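Local atomic coordinates of protein tudor (Drosophila melanogaster, PDB entry 4Q5W), a protein that binds partner proteins in a methylation-dependent manner, may act in the piRNA pathway with Aubergine and AGO3, and is required for primordial germ cell formation. Residues K5-H10 with K137-V142; A48-C53 with R65-E70; S111-A116 with P151-L156. All coordinates share one frame; numbering follows the deposited sequence. Where two conformers were deposited one is given.

In the fold
This chain is the ninth extended Tudor unit of the protein. Its first strand, 5-11, runs beside strand 139-144 far down the chain, so interaction 1 closes a loop of 126 residues. Within that loop lies interaction 2, a local hairpin contact between 48-53 and 65-70 in the separate four-stranded Tudor sheet; its centre is about 25 Å from that of interaction 1. The chain then returns to the five-stranded sheet, where 111-116 meets 151-156 in interaction 3. Its segments alternate along the chain with those of interaction 1, so the two loops cross. They also touch, through V142 on V154 and I8 on L156, in a shared apolar interior.

Interaction 1: K5-H10 with K137-V142; sequences KAIITH and KGVVAV
A6 and V140 hold each other by both backbone groups: A6 N to V140 O and V140 N to A6 O are each 2.9 Å, the second bond almost straight at 173°. One step further, I8 N reaches G138 O at 2.8 Å. The strands run antiparallel but splayed, with axes 130° apart.

The side chain of I8 lies across V140 at about a right angle. I8 CB sits 3.8 Å from G138 O, the carbonyl that its own N-H grips. I8 CG1, turned anti to the carbonyl carbon (chi1 -66°), is shared between G138 O and V140 CG2, 4.0 Å from each. I8 CD1 ends over the valine fork, 4.1 Å from V140 CG1, and goes on to pack on L156 of the neighbouring strand 153-158. An alanine here would end the chain at CB, and would probably leave V140 and L156 without the methyl they share and open a gap there. A6 and V142 extend this inner face, A6 CB and V142 CG2 being 4.0 Å apart.

K5, I7 and V139 lie on the other face. There the aliphatic part of K5 crosses V139 obliquely, CD touching V139 CG1 at 3.8 Å.

G138 has a positive phi and meets I8 closely enough that a CB would be tight against I8 O. Just before it, K137 is the C-prime residue of the Schellman motif ending helix 122-134. On its other edge, strand 5-11 pairs with strand 16-21, where T9 and H10 both oppose Y18 in a classic beta bulge. First strand against fourth is the pairing that closes an OB-fold barrel, as in the staphylococcal nuclease-like part of extended Tudor domains.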
loop_
_atom_site.group_PDB
_atom_site.type_symbol
_atom_site.label_atom_id
_atom_site.label_comp_id
_atom_site.label_asym_id
_atom_site.label_seq_id
_atom_site.Cartn_x
_atom_site.Cartn_y
_atom_site.Cartn_z
ATOM N N LYS A 5 -4.068 6.047 14.551
ATOM C CA LYS A 5 -3.077 5.035 14.218
ATOM C C LYS A 5 -3.407 4.377 12.886
ATOM O O LYS A 5 -4.577 4.238 12.536
ATOM C CB LYS A 5 -3.047 3.951 15.302
ATOM C CG LYS A 5 -1.950 2.908 15.078
ATOM C CD LYS A 5 -1.781 1.977 16.262
ATOM C CE LYS A 5 -2.888 0.937 16.334
ATOM N NZ LYS A 5 -2.696 0.022 17.499
ATOM N N ALA A 6 -2.375 3.980 12.150
ATOM C CA ALA A 6 -2.571 3.254 10.903
ATOM C C ALA A 6 -1.366 2.371 10.621
ATOM O O ALA A 6 -0.314 2.508 11.250
ATOM C CB ALA A 6 -2.790 4.226 9.755
ATOM N N ILE A 7 -1.530 1.452 9.678
ATOM C CA ILE A 7 -0.416 0.632 9.207
ATOM C C ILE A 7 -0.156 0.908 7.733
ATOM O O ILE A 7 -1.074 0.835 6.910
ATOM C CB ILE A 7 -0.706 -0.860 9.357
ATOM C CG1 ILE A 7 -0.847 -1.235 10.832
ATOM C CG2 ILE A 7 0.399 -1.688 8.697
ATOM C CD1 ILE A 7 -1.305 -2.663 11.036
ATOM N N ILE A 8 1.087 1.236 7.392
ATOM C CA ILE A 8 1.438 1.455 5.992
ATOM C C ILE A 8 1.599 0.117 5.288
ATOM O O ILE A 8 2.392 -0.729 5.706
ATOM C CB ILE A 8 2.698 2.334 5.862
ATOM C CG1 ILE A 8 2.371 3.731 6.397
ATOM C CG2 ILE A 8 3.170 2.413 4.407
ATOM C CD1 ILE A 8 3.555 4.680 6.463
ATOM N N THR A 9 0.805 -0.071 4.235
ATOM C CA THR A 9 0.772 -1.331 3.497
ATOM C C THR A 9 1.454 -1.261 2.128
ATOM O O THR A 9 1.829 -2.298 1.572
ATOM C CB THR A 9 -0.675 -1.861 3.343
ATOM O OG1 THR A 9 -1.526 -0.821 2.856
ATOM C CG2 THR A 9 -1.201 -2.351 4.678
ATOM N N HIS A 10 1.626 -0.057 1.587
ATOM C CA HIS A 10 2.348 0.098 0.316
ATOM C C HIS A 10 2.811 1.520 0.097
ATOM O O HIS A 10 2.061 2.468 0.302
ATOM C CB HIS A 10 1.483 -0.303 -0.889
ATOM C CG HIS A 10 2.170 -0.109 -2.208
ATOM N ND1 HIS A 10 3.269 -0.852 -2.588
ATOM C CD2 HIS A 10 1.928 0.749 -3.227
ATOM C CE1 HIS A 10 3.670 -0.464 -3.786
ATOM N NE2 HIS A 10 2.875 0.511 -4.195
ATOM N N LYS A 137 7.559 -1.772 11.765
ATOM C CA LYS A 137 6.644 -2.672 11.048
ATOM C C LYS A 137 5.463 -1.921 10.433
ATOM O O LYS A 137 4.338 -2.417 10.432
ATOM C CB LYS A 137 6.126 -3.814 11.942
ATOM C CG LYS A 137 7.150 -4.421 12.903
ATOM C CD LYS A 137 8.427 -4.863 12.203
ATOM C CE LYS A 137 8.222 -6.098 11.340
ATOM N NZ LYS A 137 9.508 -6.517 10.709
ATOM N N GLY A 138 5.729 -0.721 9.924
ATOM C CA GLY A 138 4.727 0.068 9.236
ATOM C C GLY A 138 3.687 0.755 10.106
ATOM O O GLY A 138 2.793 1.414 9.572
ATOM N N VAL A 139 3.781 0.612 11.427
ATOM C CA VAL A 139 2.764 1.203 12.310
ATOM C C VAL A 139 3.103 2.655 12.630
ATOM O O VAL A 139 4.180 2.935 13.152
ATOM C CB VAL A 139 2.595 0.415 13.620
ATOM C CG1 VAL A 139 1.296 0.809 14.315
ATOM C CG2 VAL A 139 2.603 -1.078 13.340
ATOM N N VAL A 140 2.171 3.560 12.322
ATOM C CA VAL A 140 2.387 4.996 12.411
ATOM C C VAL A 140 1.228 5.745 13.051
ATOM O O VAL A 140 0.060 5.355 12.937
ATOM C CB VAL A 140 2.625 5.633 11.021
ATOM C CG1 VAL A 140 3.980 5.238 10.472
ATOM C CG2 VAL A 140 1.508 5.241 10.035
ATOM N N ALA A 141 1.563 6.836 13.723
ATOM C CA ALA A 141 0.564 7.803 14.127
ATOM C C ALA A 141 0.379 8.785 12.983
ATOM O O ALA A 141 1.342 9.165 12.311
ATOM C CB ALA A 141 0.987 8.523 15.411
ATOM N N VAL A 142 -0.863 9.185 12.748
ATOM C CA VAL A 142 -1.171 10.030 11.603
ATOM C C VAL A 142 -1.838 11.329 12.043
ATOM O O VAL A 142 -2.817 11.317 12.783
ATOM C CB VAL A 142 -2.120 9.299 10.613
ATOM C CG1 VAL A 142 -2.420 10.177 9.389
ATOM C CG2 VAL A 142 -1.538 7.967 10.209
#

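Interaction 2: A48-C53 with R65-E70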
loop_
_atom_site.group_PDB
_atom_site.type_symbol
_atom_site.label_atom_id
_atom_site.label_comp_id
_atom_site.label_asym_id
_atom_site.label_seq_id
_atom_site.Cartn_x
_atom_site.Cartn_y
_atom_site.Cartn_z
ATOM N N ALA A 48 -11.207 -7.505 -18.106
ATOM C CA ALA A 48 -10.776 -6.262 -18.739
ATOM C C ALA A 48 -10.233 -5.320 -17.670
ATOM O O ALA A 48 -10.458 -5.540 -16.489
ATOM C CB ALA A 48 -11.939 -5.614 -19.495
ATOM N N VAL A 49 -9.509 -4.289 -18.096
ATOM C CA VAL A 49 -8.956 -3.296 -17.177
ATOM C C VAL A 49 -10.071 -2.757 -16.282
ATOM O O VAL A 49 -11.187 -2.541 -16.749
ATOM C CB VAL A 49 -8.276 -2.160 -17.955
ATOM C CG1 VAL A 49 -7.935 -1.003 -17.040
ATOM C CG2 VAL A 49 -7.020 -2.682 -18.650
ATOM N N ASP A 50 -9.761 -2.591 -14.997
ATOM C CA ASP A 50 -10.711 -2.144 -13.965
ATOM C C ASP A 50 -11.706 -3.189 -13.445
ATOM O O ASP A 50 -12.465 -2.903 -12.519
ATOM C CB ASP A 50 -11.421 -0.835 -14.348
ATOM C CG ASP A 50 -10.456 0.333 -14.460
ATOM O OD1 ASP A 50 -9.425 0.324 -13.757
ATOM O OD2 ASP A 50 -10.724 1.256 -15.253
ATOM N N ASP A 51 -11.710 -4.397 -14.010
ATOM C CA ASP A 51 -12.572 -5.439 -13.452
ATOM C C ASP A 51 -12.139 -5.783 -12.031
ATOM O O ASP A 51 -10.944 -5.811 -11.723
ATOM C CB ASP A 51 -12.600 -6.712 -14.318
ATOM C CG ASP A 51 -13.488 -6.568 -15.543
ATOM O OD1 ASP A 51 -14.184 -5.532 -15.662
ATOM O OD2 ASP A 51 -13.492 -7.495 -16.392
ATOM N N MET A 52 -13.120 -6.037 -11.172
ATOM C CA MET A 52 -12.866 -6.454 -9.805
ATOM C C MET A 52 -12.911 -7.971 -9.737
ATOM O O MET A 52 -13.756 -8.600 -10.366
ATOM C CB MET A 52 -13.919 -5.869 -8.865
ATOM C CG MET A 52 -14.177 -4.390 -9.077
ATOM S SD MET A 52 -12.695 -3.405 -8.843
ATOM C CE MET A 52 -12.171 -3.974 -7.260
ATOM N N CYS A 53 -11.992 -8.552 -8.973
ATOM C CA CYS A 53 -11.863 -10.001 -8.887
ATOM C C CYS A 53 -11.042 -10.371 -7.650
ATOM O O CYS A 53 -10.836 -9.540 -6.771
ATOM C CB CYS A 53 -11.204 -10.547 -10.152
ATOM S SG CYS A 53 -9.648 -9.741 -10.588
ATOM N N ARG A 65 -8.583 -9.382 -2.582
ATOM C CA ARG A 65 -9.401 -8.631 -3.511
ATOM C C ARG A 65 -8.494 -7.864 -4.456
ATOM O O ARG A 65 -7.503 -7.269 -4.029
ATOM C CB ARG A 65 -10.307 -7.649 -2.778
ATOM C CG ARG A 65 -11.334 -8.325 -1.886
ATOM C CD ARG A 65 -12.504 -7.399 -1.652
ATOM N NE ARG A 65 -12.116 -6.221 -0.878
ATOM C CZ ARG A 65 -12.911 -5.177 -0.684
ATOM N NH1 ARG A 65 -12.487 -4.139 0.034
ATOM N NH2 ARG A 65 -14.132 -5.178 -1.205
ATOM N N SER A 66 -8.842 -7.865 -5.738
ATOM C CA SER A 66 -7.975 -7.276 -6.748
ATOM C C SER A 66 -8.730 -6.500 -7.810
ATOM O O SER A 66 -9.920 -6.714 -8.023
ATOM C CB SER A 66 -7.156 -8.372 -7.429
ATOM O OG SER A 66 -8.014 -9.404 -7.900
ATOM N N ARG A 67 -8.011 -5.613 -8.496
ATOM C CA ARG A 67 -8.544 -4.900 -9.647
ATOM C C ARG A 67 -7.526 -4.998 -10.774
ATOM O O ARG A 67 -6.324 -4.845 -10.554
ATOM C CB ARG A 67 -8.836 -3.426 -9.325
ATOM C CG ARG A 67 -9.332 -2.622 -10.519
ATOM C CD ARG A 67 -9.916 -1.264 -10.115
ATOM N NE ARG A 67 -9.080 -0.577 -9.130
ATOM C CZ ARG A 67 -8.029 0.175 -9.438
ATOM N NH1 ARG A 67 -7.332 0.770 -8.476
ATOM N NH2 ARG A 67 -7.675 0.341 -10.708
ATOM N N ILE A 68 -8.007 -5.270 -11.979
ATOM C CA ILE A 68 -7.126 -5.419 -13.128
ATOM C C ILE A 68 -6.554 -4.073 -13.553
ATOM O O ILE A 68 -7.299 -3.141 -13.863
ATOM C CB ILE A 68 -7.867 -6.049 -14.327
ATOM C CG1 ILE A 68 -8.517 -7.377 -13.920
ATOM C CG2 ILE A 68 -6.916 -6.254 -15.495
ATOM C CD1 ILE A 68 -7.536 -8.443 -13.488
ATOM N N LEU A 69 -5.230 -3.980 -13.565
ATOM C CA LEU A 69 -4.550 -2.785 -14.051
ATOM C C LEU A 69 -4.211 -2.905 -15.536
ATOM O O LEU A 69 -4.427 -1.969 -16.311
ATOM C CB LEU A 69 -3.275 -2.540 -13.253
ATOM C CG LEU A 69 -3.497 -2.152 -11.789
ATOM C CD1 LEU A 69 -2.174 -2.026 -11.066
ATOM C CD2 LEU A 69 -4.279 -0.845 -11.717
ATOM N N GLU A 70 -3.670 -4.057 -15.928
ATOM C CA GLU A 70 -3.266 -4.274 -17.311
ATOM C C GLU A 70 -3.545 -5.703 -17.765
ATOM O O GLU A 70 -3.332 -6.658 -17.018
ATOM C CB GLU A 70 -1.779 -3.950 -17.482
ATOM C CG GLU A 70 -1.298 -3.935 -18.923
ATOM C CD GLU A 70 0.152 -3.509 -19.048
ATOM O OE1 GLU A 70 0.780 -3.218 -18.009
ATOM O OE2 GLU A 70 0.665 -3.470 -20.185
#
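D50 and I68 are joined through the backbone where the turn before strand 52-56 meets its partner: D50 N gives a 2.8 Å bond to I68 O, and I68 N returns one to D51 O. Further along, C53 N bonds to S66 O while C53 O takes two donors, S66 N at 2.8 Å and, weakly, S66 OG. The serine can do this because its OG stands between its own backbone N and carbonyl carbon (chi1 52°), which turns it toward C53 O. Between these pairs, R67 CA and M52 CA direct C-H groups at D51 O and S66 O.

The turn itself, type II from A48 to D51, is tied by D51 N to A48 O. A second tie runs from A48 N to D51 OD2 at 2.9 Å, meeting the oxygen from above the carboxylate plane.

Charges meet at one point. D50 and R67 lie side by side and point the same way, with D50 OD1 at the edge of the guanidinium, 3.5 Å from R67 NH2. This is a long salt bridge, its two planes 51° apart. R65 instead turns away to D83.

Van der Waals contacts, several with sulfur, add to these bonds. M52, bent twice, lays SD against R67 CD at 3.7 Å, and its CE passes close to S66 O. On the opposite face, I68 packs CB on A48 O at 3.4 Å, under the turn, and extends CD1 to C53 SG at 3.8 Å; it also touches Y77 and V79 of strand 77-81.

Strands 52-56 and 63-71 thus form the first antiparallel hairpin of the four-stranded Tudor sheet, with a type II turn leading into it, in a domain of the SH3-like barrel class.

Interaction 3: S111-A116 with P151-L156; sequences SMEPSA and PPVVRL
The parallel pairing of strands 108-112 and 153-158 sets S111 beside V153. S111 uses both backbone groups: its N bonds to P152 O at 2.8 Å, and its O accepts V154 N at the same length. S111 O also takes a CA-H contact from V153 CA at 3.2 Å, while V154 CG2 comes in beside it. S111 OG is anti to its own N (chi1 171°), which carries it forward to M112 O, to which it donates a 2.7 Å bond.

Third strand beside fifth, running parallel, is the join expected in an OB fold, and strand 139-144 flanks it beyond V154. Past M112 the strands part, and a water takes over: it accepts from E113 N and donates to both V154 O and E113 OE1, the last at 2.7 Å.

The E113 side chain lies across V153 at about a right angle, with CG 3.9 Å from V153 CG1. E113 OE1 then rests against R155 CG at 3.5 Å. Here the opposite charges are near but not bridged, the carboxylate and guanidinium planes standing 84° apart; R155 makes its salt bridge with E143. On the buried side M112 CG meets L156 CD1 at 4.1 Å, and both side chains also pack on I17 and on I166 of helix 166-182.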
loop_
_atom_site.group_PDB
_atom_site.type_symbol
_atom_site.label_atom_id
_atom_site.label_comp_id
_atom_site.label_asym_id
_atom_site.label_seq_id
_atom_site.Cartn_x
_atom_site.Cartn_y
_atom_site.Cartn_z
ATOM N N SER A 111 -0.571 11.433 1.485
ATOM C CA SER A 111 0.694 11.970 1.009
ATOM C C SER A 111 1.458 12.621 2.150
ATOM O O SER A 111 0.867 13.311 2.968
ATOM C CB SER A 111 0.425 13.019 -0.069
ATOM O OG SER A 111 1.615 13.715 -0.424
ATOM N N MET A 112 2.771 12.416 2.204
ATOM C CA MET A 112 3.585 13.217 3.104
ATOM C C MET A 112 3.711 14.604 2.498
ATOM O O MET A 112 3.360 14.825 1.334
ATOM C CB MET A 112 4.977 12.600 3.299
ATOM C CG MET A 112 4.941 11.132 3.681
ATOM S SD MET A 112 6.586 10.417 3.864
ATOM C CE MET A 112 7.015 11.242 5.373
ATOM N N GLU A 113 4.189 15.542 3.303
ATOM C CA GLU A 113 4.543 16.864 2.830
ATOM C C GLU A 113 5.596 16.736 1.719
ATOM O O GLU A 113 6.313 15.736 1.660
ATOM C CB GLU A 113 5.059 17.689 4.006
ATOM C CG GLU A 113 3.976 17.945 5.060
ATOM C CD GLU A 113 4.553 18.332 6.401
ATOM O OE1 GLU A 113 5.014 17.420 7.131
ATOM O OE2 GLU A 113 4.542 19.538 6.719
ATOM N N PRO A 114 5.647 17.719 0.803
ATOM C CA PRO A 114 6.591 17.675 -0.317
ATOM C C PRO A 114 7.998 18.079 0.090
ATOM O O PRO A 114 8.176 18.881 1.008
ATOM C CB PRO A 114 6.028 18.723 -1.283
ATOM C CG PRO A 114 5.347 19.690 -0.418
ATOM C CD PRO A 114 4.725 18.862 0.683
ATOM N N SER A 115 8.995 17.530 -0.593
ATOM C CA SER A 115 10.375 17.954 -0.378
ATOM C C SER A 115 11.209 17.697 -1.621
ATOM O O SER A 115 11.189 16.594 -2.171
ATOM C CB SER A 115 10.993 17.217 0.810
ATOM O OG SER A 115 12.377 17.511 0.909
ATOM N N ALA A 116 11.946 18.711 -2.068
ATOM C CA ALA A 116 12.821 18.536 -3.221
ATOM C C ALA A 116 13.880 17.453 -2.980
ATOM O O ALA A 116 14.394 16.858 -3.927
ATOM C CB ALA A 116 13.479 19.860 -3.606
ATOM N N PRO A 151 -3.937 13.225 -2.911
ATOM C CA PRO A 151 -4.307 12.644 -1.614
ATOM C C PRO A 151 -4.178 13.662 -0.484
ATOM O O PRO A 151 -3.490 14.671 -0.654
ATOM C CB PRO A 151 -3.269 11.526 -1.422
ATOM C CG PRO A 151 -2.668 11.298 -2.791
ATOM C CD PRO A 151 -2.689 12.643 -3.432
ATOM N N PRO A 152 -4.847 13.409 0.653
ATOM C CA PRO A 152 -4.715 14.288 1.813
ATOM C C PRO A 152 -3.276 14.277 2.302
ATOM O O PRO A 152 -2.631 13.235 2.245
ATOM C CB PRO A 152 -5.624 13.628 2.857
ATOM C CG PRO A 152 -6.540 12.769 2.090
ATOM C CD PRO A 152 -5.796 12.308 0.896
ATOM N N VAL A 153 -2.780 15.425 2.748
ATOM C CA VAL A 153 -1.416 15.523 3.242
ATOM C C VAL A 153 -1.368 15.265 4.745
ATOM O O VAL A 153 -2.180 15.812 5.492
ATOM C CB VAL A 153 -0.814 16.896 2.928
ATOM C CG1 VAL A 153 0.615 16.971 3.425
ATOM C CG2 VAL A 153 -0.879 17.162 1.425
ATOM N N VAL A 154 -0.418 14.436 5.178
ATOM C CA VAL A 154 -0.344 14.011 6.572
ATOM C C VAL A 154 1.072 14.077 7.119
ATOM O O VAL A 154 2.045 14.128 6.354
ATOM C CB VAL A 154 -0.787 12.549 6.725
ATOM C CG1 VAL A 154 -2.256 12.379 6.329
ATOM C CG2 VAL A 154 0.113 11.653 5.906
ATOM N N ARG A 155 1.172 14.085 8.447
ATOM C CA ARG A 155 2.440 13.910 9.144
ATOM C C ARG A 155 2.446 12.540 9.788
ATOM O O ARG A 155 1.493 12.181 10.476
ATOM C CB ARG A 155 2.615 14.948 10.242
ATOM C CG ARG A 155 2.949 16.331 9.754
ATOM C CD ARG A 155 3.314 17.208 10.930
ATOM N NE ARG A 155 3.084 18.607 10.609
ATOM C CZ ARG A 155 1.918 19.213 10.790
ATOM N NH1 ARG A 155 0.896 18.540 11.298
ATOM N NH2 ARG A 155 1.774 20.491 10.469
ATOM N N LEU A 156 3.514 11.780 9.575
ATOM C CA LEU A 156 3.596 10.424 10.105
ATOM C C LEU A 156 4.664 10.322 11.182
ATOM O O LEU A 156 5.766 10.845 11.023
ATOM C CB LEU A 156 3.924 9.438 8.981
ATOM C CG LEU A 156 2.999 9.477 7.761
ATOM C CD1 LEU A 156 3.569 8.607 6.654
ATOM C CD2 LEU A 156 1.602 9.021 8.135
HETATM O O HOH W 1 4.579 14.949 6.204
#